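Long-range contacts in ThiJ/PfpI family protein (Francisella tularensis subsp. novicida, PDB 4P5P), which probably acts as a glyoxalase III of the Hsp31-like branch of the DJ-1/PfpI family and is a virulence factor also classed as a cysteine protease: residues A[154-159]-A[185-190]; A[193-198]-A[209-214]; A[148-153]-A[181-186]. One frame throughout, in Å; residues are numbered along the deposited sequence.

Interaction 1: residues A[154-159]-A[185-190]; sequences EVTGFS and AKYSSA
Glu154 and Val155 run parallel to Lys186 and Tyr187 and form a two-stranded parallel sheet, separate from the main sheet of this flavodoxin-like fold. The connection between the strands contains helices 160-165 and 176-182. The CA atoms of Val155 and Tyr187 are 5.1 Å apart. Val155 is gripped through both of its backbone polar atoms. Its N donates to Lys186 O at 3.0 Å, nearly straight at 169°. Its O accepts from Ser188 N at 3.1 Å. The ladder is extended by a side chain: Thr156 OG1 donates to Ser188 O at 2.7 Å, in the carbonyl plane.

Glu154 and Lys186 lie on one face of the small sheet, but their charged ends do not meet. Glu154 instead forms a salt bridge with Lys198. Val155 and Tyr187 share the other face, where Val155 CG2 packs against Ala185 CB at 3.7 Å. The Tyr187 ring is swung along the neighbouring segment, its CG anti to the backbone N (chi1 -179°). Its CD2 and CE2 side passes close to the backbone of Thr156 and Gly157. Leu180 and Val181 of helix 176-182 also touch the Tyr187 side chain.

Ser159 takes the N-cap position of the next helix. Its OG bonds to Glu162 and also accepts from a water that donates to Ala190 O, bridging the far ends of the two segments. The Tyr187 hydroxyl reaches the loop before this cap: OH donates to Gly157 O at 2.8 Å, from above the carbonyl plane, while that oxygen lies in the plane of the ring.

Interaction 2: residues A[193-198]-A[209-214]; sequences WQSYVK and PQSATD
The side chain of Ser211 has its OG beside its own backbone N (chi1 -54°), which aims the hydroxyl at the backbone of Ser195 and Tyr196. Ser195 sends its OG the other way round, opposite the backbone N (chi1 -179°), which places it by the 3-10 segment 209-211 and the first turn of helix 212-222. The two hydroxyls do different work. Ser211 OG accepts from Tyr196 N at 3.0 Å, with an N-H...O angle of 161°. The same oxygen is also hydrogen-bonded to Asn208 OD1, so one buried serine ties the loop leading into strand 197-200 to the residues just before the helix.

Ser195 OG meets this region through water. One water lies 2.9 Å from Ser195 OG, donates to Gln210 O and accepts from Asp214 N, so it satisfies a backbone N-H in the first turn. A second water lies 2.8 Å from Ser195 OG and donates to Asp214 OD2 at 2.6 Å. The two waters stand in for direct bonds between Ser195 and the helix.

Packing flanks these polar links. At the strand end, Val197 CG2 rests on Asp214 CB at 3.9 Å. Val197 also packs on Ile204 and Ala206 of strand 203-206. At the other end, the aliphatic part of Gln210 lies against the backbone of Trp193, with Gln210 CG 3.2 Å from Trp193 O. The Gln210 chain bends at its second torsion, which keeps it beside Trp193.

The arrangement places the 3-10 turn and first turn of helix 212-222 against the loop that enters edge strand 197-200, a beta-to-alpha junction at the border of the sheet in this flavodoxin-like fold.

Interaction 3: residues A[148-153]-A[181-186]; sequences NIIRDK and VEAGAK
Asp152 N donates to Gly184 O at 2.8 Å, and the bond is almost straight (176°), although the N-H comes from above the carbonyl plane. Next along, Lys186 N donates to Lys153 O at 2.8 Å. These two backbone bonds join a loop of consecutive turns to the residues that follow helix 176-182. A CA-H...O contact from Ala185 CA to Ile150 O, at 3.4 Å, adds a weaker link.

The loop is braced from within. Asn148 O accepts two donors from opposite faces of its plane, Arg151 N and Arg151 NH1. The guanidinium meets this oxygen edge-on, in its own plane, at 3.0 Å from NH1. Arg151 CG lies between the backbone N and carbonyl carbon (chi1 74°), which starts the otherwise extended chain back along the turn; a bend at the last torsion presents NH1 to the oxygen. In one of its two conformers Lys153 NZ donates to Ile149 O, a second long side chain spanning the same loop.

Residues 148-151 form a type I turn and 150-153 a type II turn. Opposite them, Gly184 ends the helix in a Schellman motif. Its positive phi suits glycine, and Gly184 CA is the nearest to Arg151 CA across the contact, at 4.2 Å. Beyond these turns the two chains lead into the paired strands 154-155 and 186-187.

Ile150 supplies the apolar part. Its CD1 touches two small side chains, Ala183 CB at 4.0 Å and Ala185 CB at 3.9 Å. Leu138 also touches Ile150. In the conformer described, Asn148 lies alongside Ala183, while its OD1 bonds to Lys142. On the solvent side, the extended Lys186 chain runs over the backbone of Asp152, with Lys186 CE 3.4 Å from Asp152 O.

In the fold
Along the chain, interaction 3 opens just before interaction 1: residues 148-153 run on into 154-159, and 181-186 overlaps 185-190. Their centres are 10 Å apart and they share Ala185 and Lys186. Together they tie the two ends of the excursion holding helices 160-165 and 176-182. Interaction 2 follows in sequence and brings helix 212-222 to the antiparallel edge strand 197-200 of the main sheet. Its centre is 12 Å from interaction 1 and 21 Å from interaction 3. A salt bridge and the probable Ser188-Tyr196 hydrogen bond join interactions 1 and 2, linking the small parallel sheet to the border of the main one.

Interaction 1: residues A[154-159]-A[185-190]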
ATOM      1  N   GLU A 154     -14.160   0.794   9.299  1.00 17.40           N
ATOM      2  CA  GLU A 154     -13.125   1.486  10.048  1.00 18.03           C
ATOM      3  C   GLU A 154     -11.789   1.359   9.335  1.00 17.12           C
ATOM      4  O   GLU A 154     -11.311   0.252   9.089  1.00 17.93           O
ATOM      5  CB  GLU A 154     -13.033   0.932  11.466  1.00 19.97           C
ATOM      6  CG  GLU A 154     -14.367   1.023  12.177  1.00 23.88           C
ATOM      7  CD  GLU A 154     -14.293   0.678  13.639  1.00 29.56           C
ATOM      8  OE1 GLU A 154     -15.364   0.631  14.286  1.00 32.52           O
ATOM      9  OE2 GLU A 154     -13.173   0.453  14.143  1.00 32.55           O
ATOM     10  N   VAL A 155     -11.226   2.505   8.981  1.00 15.31           N
ATOM     11  CA  VAL A 155      -9.948   2.575   8.290  1.00 13.38           C
ATOM     12  C   VAL A 155      -9.055   3.650   8.899  1.00 13.98           C
ATOM     13  O   VAL A 155      -9.512   4.530   9.647  1.00 14.70           O
ATOM     14  CB  VAL A 155     -10.117   2.885   6.768  1.00 13.56           C
ATOM     15  CG1 VAL A 155     -11.049   1.894   6.099  1.00 12.76           C
ATOM     16  CG2 VAL A 155     -10.608   4.324   6.546  1.00 14.53           C
ATOM     17  N   THR A 156      -7.771   3.561   8.579  1.00 13.39           N
ATOM     18  CA  THR A 156      -6.840   4.650   8.789  1.00 13.56           C
ATOM     19  C   THR A 156      -5.993   4.811   7.533  1.00 14.40           C
ATOM     20  O   THR A 156      -6.311   4.224   6.486  1.00 13.57           O
ATOM     21  CB  THR A 156      -5.954   4.409  10.042  1.00 14.26           C
ATOM     22  OG1 THR A 156      -5.190   5.583  10.335  1.00 15.48           O
ATOM     23  CG2 THR A 156      -5.021   3.220   9.845  1.00 14.11           C
ATOM     24  N   GLY A 157      -4.940   5.611   7.641  1.00 14.52           N
ATOM     25  CA  GLY A 157      -4.085   5.969   6.521  1.00 14.45           C
ATOM     26  C   GLY A 157      -3.351   7.239   6.904  1.00 15.27           C
ATOM     27  O   GLY A 157      -3.616   7.795   7.967  1.00 16.41           O
ATOM     28  N   PHE A 158      -2.423   7.694   6.066  1.00 15.28           N
ATOM     29  CA  PHE A 158      -1.592   8.854   6.387  1.00 16.15           C
ATOM     30  C   PHE A 158      -2.470  10.059   6.748  1.00 16.96           C
ATOM     31  O   PHE A 158      -3.331  10.470   5.972  1.00 17.17           O
ATOM     32  CB  PHE A 158      -0.675   9.170   5.203  1.00 17.97           C
ATOM     33  CG  PHE A 158       0.562   9.952   5.558  1.00 19.22           C
ATOM     34  CD1 PHE A 158       1.658   9.327   6.146  1.00 20.47           C
ATOM     35  CD2 PHE A 158       0.649  11.299   5.275  1.00 19.33           C
ATOM     36  CE1 PHE A 158       2.809  10.045   6.446  1.00 21.49           C
ATOM     37  CE2 PHE A 158       1.789  12.011   5.568  1.00 21.06           C
ATOM     38  CZ  PHE A 158       2.871  11.383   6.153  1.00 21.91           C
ATOM     39  N   SER A 159      -2.244  10.631   7.927  1.00 17.52           N
ATOM     40  CA  SER A 159      -3.172  11.614   8.484  1.00 19.40           C
ATOM     41  C   SER A 159      -2.891  13.014   7.954  1.00 19.47           C
ATOM     42  O   SER A 159      -1.782  13.307   7.524  1.00 21.41           O
ATOM     43  CB  SER A 159      -3.094  11.609  10.014  1.00 21.32           C
ATOM     44  OG  SER A 159      -1.878  12.165  10.465  1.00 22.84           O
ATOM     45  N   ALA A 185     -16.074   5.960   4.571  1.00 16.03           N
ATOM     46  CA  ALA A 185     -15.353   5.196   5.587  1.00 15.87           C
ATOM     47  C   ALA A 185     -15.339   5.931   6.926  1.00 16.64           C
ATOM     48  O   ALA A 185     -15.544   7.152   6.987  1.00 17.28           O
ATOM     49  CB  ALA A 185     -13.923   4.906   5.133  1.00 15.99           C
ATOM     50  N   LYS A 186     -15.117   5.162   7.990  1.00 15.99           N
ATOM     51  CA  LYS A 186     -14.942   5.703   9.334  1.00 17.84           C
ATOM     52  C   LYS A 186     -13.452   5.834   9.568  1.00 16.77           C
ATOM     53  O   LYS A 186     -12.795   4.857   9.936  1.00 16.52           O
ATOM     54  CB  LYS A 186     -15.592   4.788  10.371  1.00 20.66           C
ATOM     55  CG  LYS A 186     -17.096   4.640  10.160  1.00 23.34           C
ATOM     56  CD  LYS A 186     -17.700   3.550  11.015  1.00 26.26           C
ATOM     57  CE  LYS A 186     -19.153   3.320  10.628  1.00 29.05           C
ATOM     58  NZ  LYS A 186     -19.778   2.229  11.424  1.00 30.51           N
ATOM     59  N   TYR A 187     -12.926   7.034   9.326  1.00 14.14           N
ATOM     60  CA  TYR A 187     -11.505   7.309   9.450  1.00 15.90           C
ATOM     61  C   TYR A 187     -11.113   7.650  10.871  1.00 15.66           C
ATOM     62  O   TYR A 187     -11.789   8.426  11.539  1.00 17.06           O
ATOM     63  CB  TYR A 187     -11.078   8.463   8.537  1.00 15.03           C
ATOM     64  CG  TYR A 187      -9.584   8.738   8.639  1.00 15.63           C
ATOM     65  CD1 TYR A 187      -9.079   9.590   9.611  1.00 14.92           C
ATOM     66  CD2 TYR A 187      -8.675   8.095   7.803  1.00 16.60           C
ATOM     67  CE1 TYR A 187      -7.733   9.820   9.733  1.00 15.79           C
ATOM     68  CE2 TYR A 187      -7.310   8.328   7.916  1.00 16.96           C
ATOM     69  CZ  TYR A 187      -6.847   9.191   8.900  1.00 16.86           C
ATOM     70  OH  TYR A 187      -5.510   9.462   9.075  1.00 18.07           O
ATOM     71  N   SER A 188     -10.003   7.077  11.312  1.00 15.51           N
ATOM     72  CA  SER A 188      -9.388   7.478  12.576  1.00 14.49           C
ATOM     73  C   SER A 188      -7.876   7.413  12.461  1.00 15.62           C
ATOM     74  O   SER A 188      -7.338   6.798  11.538  1.00 16.42           O
ATOM     75  CB  SER A 188      -9.855   6.599  13.736  1.00 15.31           C
ATOM     76  OG  SER A 188      -9.367   5.279  13.624  1.00 16.73           O
ATOM     77  N   SER A 189      -7.188   8.065  13.394  1.00 15.33           N
ATOM     78  CA  SER A 189      -5.730   8.033  13.431  1.00 16.04           C
ATOM     79  C   SER A 189      -5.224   8.141  14.857  1.00 16.52           C
ATOM     80  O   SER A 189      -5.908   8.667  15.749  1.00 16.93           O
ATOM     81  CB  SER A 189      -5.125   9.165  12.576  1.00 17.28           C
ATOM     82  OG  SER A 189      -5.412  10.453  13.116  1.00 19.44           O
ATOM     83  N   ALA A 190      -4.022   7.631  15.063  1.00 18.13           N
ATOM     84  CA  ALA A 190      -3.332   7.826  16.318  1.00 20.05           C
ATOM     85  C   ALA A 190      -2.500   9.091  16.231  1.00 21.37           C
ATOM     86  O   ALA A 190      -2.472   9.761  15.211  1.00 21.61           O
ATOM     87  CB  ALA A 190      -2.459   6.626  16.637  1.00 18.92           C
TER
HETATM   88  O   HOH W   1      -1.371  12.039  13.429  1.00 33.49           O

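Interaction 2: residues A[193-198]-A[209-214]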
ATOM      1  N   TRP A 193       3.154   9.699  13.833  1.00 24.26           N
ATOM      2  CA  TRP A 193       4.273   8.753  13.782  1.00 22.67           C
ATOM      3  C   TRP A 193       4.156   7.610  14.780  1.00 23.03           C
ATOM      4  O   TRP A 193       5.122   6.873  14.997  1.00 24.36           O
ATOM      5  CB  TRP A 193       5.592   9.481  13.994  1.00 23.51           C
ATOM      6  CG  TRP A 193       5.651  10.785  13.288  1.00 24.33           C
ATOM      7  CD1 TRP A 193       5.900  12.003  13.846  1.00 24.41           C
ATOM      8  CD2 TRP A 193       5.437  11.018  11.890  1.00 23.80           C
ATOM      9  NE1 TRP A 193       5.864  12.981  12.880  1.00 25.29           N
ATOM     10  CE2 TRP A 193       5.583  12.402  11.671  1.00 24.81           C
ATOM     11  CE3 TRP A 193       5.141  10.191  10.803  1.00 23.44           C
ATOM     12  CZ2 TRP A 193       5.447  12.977  10.404  1.00 25.25           C
ATOM     13  CZ3 TRP A 193       5.008  10.762   9.551  1.00 23.54           C
ATOM     14  CH2 TRP A 193       5.157  12.140   9.362  1.00 24.84           C
ATOM     15  N   GLN A 194       2.967   7.438  15.349  1.00 22.27           N
ATOM     16  CA  GLN A 194       2.669   6.283  16.184  1.00 23.27           C
ATOM     17  C   GLN A 194       2.097   5.143  15.347  1.00 21.48           C
ATOM     18  O   GLN A 194       1.379   5.380  14.380  1.00 22.56           O
ATOM     19  CB  GLN A 194       1.681   6.664  17.283  1.00 26.46           C
ATOM     20  CG  GLN A 194       2.183   7.768  18.175  1.00 30.86           C
ATOM     21  CD  GLN A 194       3.369   7.329  18.998  1.00 34.91           C
ATOM     22  OE1 GLN A 194       3.216   6.597  19.977  1.00 37.67           O
ATOM     23  NE2 GLN A 194       4.560   7.772  18.609  1.00 35.58           N
ATOM     24  N   SER A 195       2.407   3.911  15.728  1.00 20.54           N
ATOM     25  CA  SER A 195       1.887   2.739  15.037  1.00 18.73           C
ATOM     26  C   SER A 195       0.382   2.641  15.251  1.00 20.03           C
ATOM     27  O   SER A 195      -0.110   2.713  16.388  1.00 21.79           O
ATOM     28  CB  SER A 195       2.578   1.473  15.530  1.00 18.90           C
ATOM     29  OG  SER A 195       2.101   0.325  14.844  1.00 18.94           O
ATOM     30  N   TYR A 196      -0.347   2.479  14.150  1.00 18.67           N
ATOM     31  CA  TYR A 196      -1.805   2.431  14.190  1.00 17.56           C
ATOM     32  C   TYR A 196      -2.336   1.609  13.032  1.00 16.42           C
ATOM     33  O   TYR A 196      -2.089   1.934  11.872  1.00 16.20           O
ATOM     34  CB  TYR A 196      -2.387   3.834  14.148  1.00 17.68           C
ATOM     35  CG  TYR A 196      -3.863   3.905  14.484  1.00 17.29           C
ATOM     36  CD1 TYR A 196      -4.327   3.525  15.733  1.00 17.93           C
ATOM     37  CD2 TYR A 196      -4.789   4.381  13.568  1.00 17.22           C
ATOM     38  CE1 TYR A 196      -5.670   3.610  16.056  1.00 16.55           C
ATOM     39  CE2 TYR A 196      -6.139   4.473  13.887  1.00 16.45           C
ATOM     40  CZ  TYR A 196      -6.574   4.081  15.132  1.00 16.89           C
ATOM     41  OH  TYR A 196      -7.920   4.163  15.451  1.00 17.67           O
ATOM     42  N   VAL A 197      -3.046   0.541  13.372  1.00 16.39           N
ATOM     43  CA  VAL A 197      -3.573  -0.403  12.403  1.00 15.36           C
ATOM     44  C   VAL A 197      -5.052  -0.665  12.664  1.00 16.18           C
ATOM     45  O   VAL A 197      -5.457  -0.937  13.791  1.00 17.37           O
ATOM     46  CB  VAL A 197      -2.798  -1.734  12.445  1.00 16.56           C
ATOM     47  CG1 VAL A 197      -3.364  -2.739  11.445  1.00 16.26           C
ATOM     48  CG2 VAL A 197      -1.322  -1.484  12.180  1.00 17.71           C
ATOM     49  N   LYS A 198      -5.845  -0.590  11.598  1.00 14.30           N
ATOM     50  CA  LYS A 198      -7.261  -0.902  11.642  1.00 15.26           C
ATOM     51  C   LYS A 198      -7.571  -2.140  10.815  1.00 15.55           C
ATOM     52  O   LYS A 198      -6.940  -2.367   9.785  1.00 14.91           O
ATOM     53  CB  LYS A 198      -8.076   0.283  11.123  1.00 16.25           C
ATOM     54  CG  LYS A 198      -7.936   1.551  11.979  1.00 16.99           C
ATOM     55  CD  LYS A 198      -8.425   1.371  13.422  1.00 19.35           C
ATOM     56  CE  LYS A 198      -9.864   0.943  13.494  1.00 20.14           C
ATOM     57  NZ  LYS A 198     -10.399   0.933  14.885  1.00 22.96           N
ATOM     58  N   PRO A 209       4.767   4.873   8.204  1.00 14.94           N
ATOM     59  CA  PRO A 209       5.844   3.885   8.125  1.00 15.43           C
ATOM     60  C   PRO A 209       6.080   3.200   9.468  1.00 15.58           C
ATOM     61  O   PRO A 209       6.518   2.043   9.506  1.00 16.17           O
ATOM     62  CB  PRO A 209       7.055   4.722   7.709  1.00 16.13           C
ATOM     63  CG  PRO A 209       6.483   5.905   7.031  1.00 15.90           C
ATOM     64  CD  PRO A 209       5.213   6.201   7.750  1.00 15.16           C
ATOM     65  N   GLN A 210       5.776   3.912  10.555  1.00 16.14           N
ATOM     66  CA  GLN A 210       5.987   3.383  11.894  1.00 17.15           C
ATOM     67  C   GLN A 210       4.987   2.285  12.238  1.00 17.99           C
ATOM     68  O   GLN A 210       5.106   1.642  13.281  1.00 19.96           O
ATOM     69  CB  GLN A 210       5.906   4.504  12.930  1.00 19.00           C
ATOM     70  CG  GLN A 210       6.977   5.567  12.771  1.00 19.68           C
ATOM     71  CD  GLN A 210       6.703   6.566  11.654  1.00 20.30           C
ATOM     72  OE1 GLN A 210       5.594   6.648  11.124  1.00 19.94           O
ATOM     73  NE2 GLN A 210       7.735   7.326  11.280  1.00 23.20           N
ATOM     74  N   SER A 211       4.002   2.077  11.366  1.00 17.51           N
ATOM     75  CA  SER A 211       2.974   1.062  11.563  1.00 16.50           C
ATOM     76  C   SER A 211       3.264  -0.237  10.828  1.00 15.64           C
ATOM     77  O   SER A 211       2.477  -1.180  10.923  1.00 14.69           O
ATOM     78  CB  SER A 211       1.614   1.567  11.071  1.00 17.12           C
ATOM     79  OG  SER A 211       1.257   2.797  11.656  1.00 17.57           O
ATOM     80  N   ALA A 212       4.377  -0.288  10.098  1.00 15.76           N
ATOM     81  CA  ALA A 212       4.622  -1.389   9.174  1.00 16.34           C
ATOM     82  C   ALA A 212       4.677  -2.762   9.852  1.00 16.58           C
ATOM     83  O   ALA A 212       4.175  -3.752   9.308  1.00 17.60           O
ATOM     84  CB  ALA A 212       5.919  -1.138   8.413  1.00 17.00           C
ATOM     85  N   THR A 213       5.311  -2.829  11.020  1.00 18.73           N
ATOM     86  CA  THR A 213       5.453  -4.089  11.749  1.00 21.21           C
ATOM     87  C   THR A 213       4.103  -4.670  12.137  1.00 20.03           C
ATOM     88  O   THR A 213       3.799  -5.827  11.831  1.00 19.44           O
ATOM     89  CB  THR A 213       6.312  -3.901  13.024  1.00 24.01           C
ATOM     90  OG1 THR A 213       7.667  -3.649  12.647  1.00 26.15           O
ATOM     91  CG2 THR A 213       6.277  -5.133  13.908  1.00 25.40           C
ATOM     92  N   ASP A 214       3.289  -3.869  12.812  1.00 19.11           N
ATOM     93  CA  ASP A 214       1.998  -4.340  13.278  1.00 19.12           C
ATOM     94  C   ASP A 214       1.047  -4.577  12.107  1.00 17.51           C
ATOM     95  O   ASP A 214       0.155  -5.411  12.182  1.00 18.01           O
ATOM     96  CB  ASP A 214       1.395  -3.338  14.256  1.00 23.00           C
ATOM     97  CG  ASP A 214       1.872  -3.555  15.686  1.00 27.01           C
ATOM     98  OD1 ASP A 214       2.811  -4.350  15.911  1.00 28.53           O
ATOM     99  OD2 ASP A 214       1.302  -2.921  16.595  1.00 29.20           O
TER
HETATM  100  O   HOH W   2       4.296  -1.310  13.963  1.00 27.22           O
HETATM  101  O   HOH W   3      -0.084  -0.740  16.142  1.00 29.69           O

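Interaction 3: residues A[148-153]-A[181-186]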
ATOM      1  N   ASN A 148     -19.072   2.360  -2.722  1.00 13.43           N
ATOM      2  CA  ASN A 148     -17.712   2.124  -2.240  0.56 12.77           C
ATOM      3  C   ASN A 148     -17.645   0.982  -1.233  1.00 12.64           C
ATOM      4  O   ASN A 148     -18.392   0.962  -0.268  1.00 13.80           O
ATOM      5  CB  ASN A 148     -17.154   3.390  -1.600  0.56 14.07           C
ATOM      6  CG  ASN A 148     -17.114   4.564  -2.556  0.56 14.17           C
ATOM      7  OD1 ASN A 148     -18.145   5.168  -2.870  0.56 14.24           O
ATOM      8  ND2 ASN A 148     -15.916   4.907  -3.013  0.56 15.17           N
ATOM      9  N   ILE A 149     -16.734   0.042  -1.434  1.00 13.28           N
ATOM     10  CA  ILE A 149     -16.695  -1.097  -0.523  1.00 13.67           C
ATOM     11  C   ILE A 149     -16.172  -0.723   0.865  1.00 14.21           C
ATOM     12  O   ILE A 149     -16.405  -1.478   1.816  1.00 14.46           O
ATOM     13  CB  ILE A 149     -15.853  -2.288  -1.075  1.00 15.27           C
ATOM     14  CG1 ILE A 149     -14.354  -1.942  -1.186  1.00 15.94           C
ATOM     15  CG2 ILE A 149     -16.443  -2.761  -2.394  1.00 16.52           C
ATOM     16  CD1 ILE A 149     -13.448  -3.152  -1.431  1.00 16.16           C
ATOM     17  N   ILE A 150     -15.485   0.414   0.997  1.00 13.63           N
ATOM     18  CA  ILE A 150     -15.017   0.826   2.316  1.00 14.74           C
ATOM     19  C   ILE A 150     -16.034   1.680   3.066  1.00 15.04           C
ATOM     20  O   ILE A 150     -15.760   2.077   4.201  1.00 16.47           O
ATOM     21  CB  ILE A 150     -13.671   1.607   2.271  1.00 14.85           C
ATOM     22  CG1 ILE A 150     -13.822   2.969   1.584  1.00 14.81           C
ATOM     23  CG2 ILE A 150     -12.591   0.763   1.605  1.00 15.70           C
ATOM     24  CD1 ILE A 150     -12.556   3.798   1.627  1.00 16.27           C
ATOM     25  N   ARG A 151     -17.196   1.958   2.478  1.00 15.35           N
ATOM     26  CA  ARG A 151     -18.216   2.714   3.222  1.00 15.17           C
ATOM     27  C   ARG A 151     -18.594   1.956   4.495  1.00 16.49           C
ATOM     28  O   ARG A 151     -18.739   0.741   4.489  1.00 17.70           O
ATOM     29  CB  ARG A 151     -19.457   2.996   2.367  1.00 15.01           C
ATOM     30  CG  ARG A 151     -20.370   1.815   2.109  1.00 16.21           C
ATOM     31  CD  ARG A 151     -21.278   2.141   0.920  1.00 15.72           C
ATOM     32  NE  ARG A 151     -22.353   1.178   0.697  1.00 16.47           N
ATOM     33  CZ  ARG A 151     -22.186  -0.051   0.221  1.00 15.06           C
ATOM     34  NH1 ARG A 151     -20.969  -0.499  -0.072  1.00 15.23           N
ATOM     35  NH2 ARG A 151     -23.246  -0.831   0.030  1.00 15.59           N
ATOM     36  N   ASP A 152     -18.708   2.708   5.583  1.00 18.52           N
ATOM     37  CA  ASP A 152     -19.091   2.195   6.901  1.00 20.08           C
ATOM     38  C   ASP A 152     -18.011   1.321   7.546  1.00 20.54           C
ATOM     39  O   ASP A 152     -18.248   0.725   8.599  1.00 22.54           O
ATOM     40  CB  ASP A 152     -20.416   1.414   6.817  1.00 22.03           C
ATOM     41  CG  ASP A 152     -21.543   2.246   6.229  1.00 25.72           C
ATOM     42  OD1 ASP A 152     -21.570   3.460   6.509  1.00 26.00           O
ATOM     43  OD2 ASP A 152     -22.396   1.692   5.495  1.00 28.76           O
ATOM     44  N   LYS A 153     -16.824   1.255   6.950  1.00 18.02           N
ATOM     45  CA  LYS A 153     -15.747   0.450   7.515  0.57 18.02           C
ATOM     46  C   LYS A 153     -14.723   1.329   8.219  1.00 17.32           C
ATOM     47  O   LYS A 153     -14.472   2.460   7.812  1.00 17.07           O
ATOM     48  CB  LYS A 153     -15.091  -0.399   6.427  0.57 19.28           C
ATOM     49  CG  LYS A 153     -16.052  -1.470   5.909  0.57 21.49           C
ATOM     50  CD  LYS A 153     -15.387  -2.495   5.029  0.57 22.97           C
ATOM     51  CE  LYS A 153     -16.365  -3.607   4.647  0.57 24.02           C
ATOM     52  NZ  LYS A 153     -17.580  -3.092   3.945  0.57 24.45           N
ATOM     53  N   VAL A 181     -12.998   9.815   4.174  1.00 16.20           N
ATOM     54  CA  VAL A 181     -14.238  10.258   4.798  1.00 16.59           C
ATOM     55  C   VAL A 181     -15.312  10.478   3.730  1.00 18.12           C
ATOM     56  O   VAL A 181     -16.448  10.017   3.884  1.00 18.49           O
ATOM     57  CB  VAL A 181     -14.021  11.547   5.632  1.00 17.08           C
ATOM     58  CG1 VAL A 181     -15.352  12.160   6.085  1.00 18.70           C
ATOM     59  CG2 VAL A 181     -13.145  11.246   6.859  1.00 17.51           C
ATOM     60  N   GLU A 182     -14.966  11.160   2.644  1.00 18.43           N
ATOM     61  CA  GLU A 182     -15.936  11.363   1.565  1.00 19.38           C
ATOM     62  C   GLU A 182     -16.456  10.043   0.983  1.00 17.88           C
ATOM     63  O   GLU A 182     -17.612   9.966   0.544  1.00 18.29           O
ATOM     64  CB  GLU A 182     -15.357  12.206   0.420  1.00 20.07           C
ATOM     65  CG  GLU A 182     -16.391  12.381  -0.712  1.00 22.86           C
ATOM     66  CD  GLU A 182     -16.008  13.385  -1.779  1.00 25.68           C
ATOM     67  OE1 GLU A 182     -16.823  13.569  -2.714  1.00 25.14           O
ATOM     68  OE2 GLU A 182     -14.907  13.972  -1.698  1.00 28.09           O
ATOM     69  N   ALA A 183     -15.605   9.021   0.963  1.00 16.23           N
ATOM     70  CA  ALA A 183     -15.982   7.710   0.442  1.00 15.53           C
ATOM     71  C   ALA A 183     -16.947   6.959   1.366  1.00 15.38           C
ATOM     72  O   ALA A 183     -17.490   5.918   0.994  1.00 16.18           O
ATOM     73  CB  ALA A 183     -14.751   6.876   0.196  1.00 14.68           C
ATOM     74  N   GLY A 184     -17.131   7.478   2.575  1.00 15.44           N
ATOM     75  CA  GLY A 184     -18.056   6.892   3.529  1.00 15.90           C
ATOM     76  C   GLY A 184     -17.398   6.034   4.594  1.00 16.04           C
ATOM     77  O   GLY A 184     -18.077   5.430   5.426  1.00 17.12           O
ATOM     78  N   ALA A 185     -16.074   5.960   4.571  1.00 16.03           N
ATOM     79  CA  ALA A 185     -15.353   5.196   5.587  1.00 15.87           C
ATOM     80  C   ALA A 185     -15.339   5.931   6.926  1.00 16.64           C
ATOM     81  O   ALA A 185     -15.544   7.152   6.987  1.00 17.28           O
ATOM     82  CB  ALA A 185     -13.923   4.906   5.133  1.00 15.99           C
ATOM     83  N   LYS A 186     -15.117   5.162   7.990  1.00 15.99           N
ATOM     84  CA  LYS A 186     -14.942   5.703   9.334  1.00 17.84           C
ATOM     85  C   LYS A 186     -13.452   5.834   9.568  1.00 16.77           C
ATOM     86  O   LYS A 186     -12.795   4.857   9.936  1.00 16.52           O
ATOM     87  CB  LYS A 186     -15.592   4.788  10.371  1.00 20.66           C
ATOM     88  CG  LYS A 186     -17.096   4.640  10.160  1.00 23.34           C
ATOM     89  CD  LYS A 186     -17.700   3.550  11.015  1.00 26.26           C
ATOM     90  CE  LYS A 186     -19.153   3.320  10.628  1.00 29.05           C
ATOM     91  NZ  LYS A 186     -19.778   2.229  11.424  1.00 30.51           N
TER